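Local coordinates for protein rubisco operon transcriptional regulator (Synechocystis sp., PDB 5Y2W) that probably regulates transcription of carbon-uptake genes as a LysR-type repressor whose regulatory domain binds the metabolite 2-phosphoglycolate, at residues Gln202-Leu205 / Asp206-Ala210. Numbering follows the deposited sequence.
Sequences QTFL and DYLMA
L208 N donates to F204 O at 2.7 Å, the shortest hydrogen bond here and a nearly straight one. With Y207 N to T203 O, D206 N to Q202 O and M209 N to L205 O, it forms the i to i+4 pattern of an alpha helix, so residues 202-210 are successive turns of one helix. The side chains of Q202 and D206 add a polar link one turn apart: NE2 of Q202 gives a hydrogen to OD1 of D206 at 3.2 Å. An N-H...O angle of 136° shows the bond to be bent; OD1 lies near the amide plane, whereas the N-H comes to its syn side from well out of the carboxylate plane, and amide and carboxylate planes are turned 46° apart. Q202 reaches this position because its chain bends at chi2 (69°), bringing the amide back over the next turn. Replacing Q202 by alanine removes this donor and is likely to leave the D206 carboxylate freer to turn. On the apolar side, CE1 of F204 comes to the ring edge of Y207 at CD2 (4.1 Å), and CE2 of F204 meets CD2 of L208 at 4.2 Å. L205 and M209 run side by side, their ends touching through CD1 of L205 and CE of M209 at 3.7 Å. These apolar groups pack helix 199-211 against the mixed sheet and helix 24-35 in the alpha/beta fold of the LysR substrate-binding domain: L205, L208 and M209 rest on V189 of strand 186-192, L208 and M209 also reach F79 of strand 74-79, and F204 and Y207 meet F32 of helix 24-35.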
# COMPACT_ATOMS: atom_id res chain seq x y z
N GLN A 202 -13.10 20.82 10.05
CA GLN A 202 -14.32 20.60 10.84
C GLN A 202 -15.41 20.09 9.91
O GLN A 202 -16.24 19.25 10.30
CB GLN A 202 -14.78 21.88 11.56
CG GLN A 202 -16.02 21.68 12.42
CD GLN A 202 -15.72 20.81 13.63
OE1 GLN A 202 -14.73 21.02 14.32
NE2 GLN A 202 -16.55 19.81 13.87
N THR A 203 -15.44 20.59 8.68
CA THR A 203 -16.55 20.19 7.76
C THR A 203 -16.39 18.70 7.40
O THR A 203 -17.36 17.96 7.30
CB THR A 203 -16.55 21.02 6.45
OG1 THR A 203 -16.39 22.41 6.75
CG2 THR A 203 -17.81 20.79 5.65
N PHE A 204 -15.14 18.26 7.20
CA PHE A 204 -14.89 16.88 6.77
C PHE A 204 -15.28 15.92 7.88
O PHE A 204 -15.94 14.90 7.64
CB PHE A 204 -13.42 16.63 6.36
CG PHE A 204 -13.16 15.19 5.99
CD1 PHE A 204 -13.72 14.65 4.84
CD2 PHE A 204 -12.49 14.34 6.86
CE1 PHE A 204 -13.56 13.31 4.53
CE2 PHE A 204 -12.32 12.99 6.55
CZ PHE A 204 -12.86 12.49 5.38
N LEU A 205 -14.90 16.30 9.10
CA LEU A 205 -15.11 15.53 10.31
C LEU A 205 -16.57 15.24 10.53
O LEU A 205 -16.97 14.07 10.73
CB LEU A 205 -14.50 16.30 11.49
CG LEU A 205 -14.55 15.68 12.90
CD1 LEU A 205 -13.93 14.28 12.95
CD2 LEU A 205 -13.85 16.60 13.92
N ASP A 206 -17.39 16.27 10.42
CA ASP A 206 -18.83 16.11 10.55
C ASP A 206 -19.36 15.28 9.40
O ASP A 206 -20.30 14.53 9.57
CB ASP A 206 -19.57 17.48 10.53
CG ASP A 206 -19.19 18.38 11.70
OD1 ASP A 206 -18.79 17.85 12.75
OD2 ASP A 206 -19.23 19.60 11.58
N TYR A 207 -18.78 15.47 8.21
CA TYR A 207 -19.20 14.67 7.04
C TYR A 207 -18.91 13.16 7.28
O TYR A 207 -19.78 12.27 7.11
CB TYR A 207 -18.52 15.19 5.76
CG TYR A 207 -18.72 14.25 4.58
CD1 TYR A 207 -19.95 14.15 3.93
CD2 TYR A 207 -17.68 13.41 4.16
CE1 TYR A 207 -20.13 13.26 2.89
CE2 TYR A 207 -17.86 12.51 3.13
CZ TYR A 207 -19.07 12.44 2.49
OH TYR A 207 -19.21 11.55 1.45
N LEU A 208 -17.69 12.89 7.73
CA LEU A 208 -17.28 11.52 8.06
C LEU A 208 -18.20 10.90 9.08
O LEU A 208 -18.72 9.79 8.88
CB LEU A 208 -15.83 11.51 8.58
CG LEU A 208 -15.20 10.15 8.97
CD1 LEU A 208 -15.18 9.15 7.81
CD2 LEU A 208 -13.80 10.38 9.46
N MET A 209 -18.42 11.62 10.20
CA MET A 209 -19.31 11.08 11.25
C MET A 209 -20.70 10.83 10.73
O MET A 209 -21.33 9.84 11.06
CB MET A 209 -19.41 12.03 12.43
CG MET A 209 -18.08 12.17 13.13
SD MET A 209 -17.33 10.53 13.42
CE MET A 209 -15.79 11.21 13.89
N ALA A 210 -21.19 11.72 9.90
CA ALA A 210 -22.56 11.55 9.47
C ALA A 210 -22.67 10.38 8.54
O ALA A 210 -23.54 9.55 8.72
CB ALA A 210 -23.05 12.84 8.79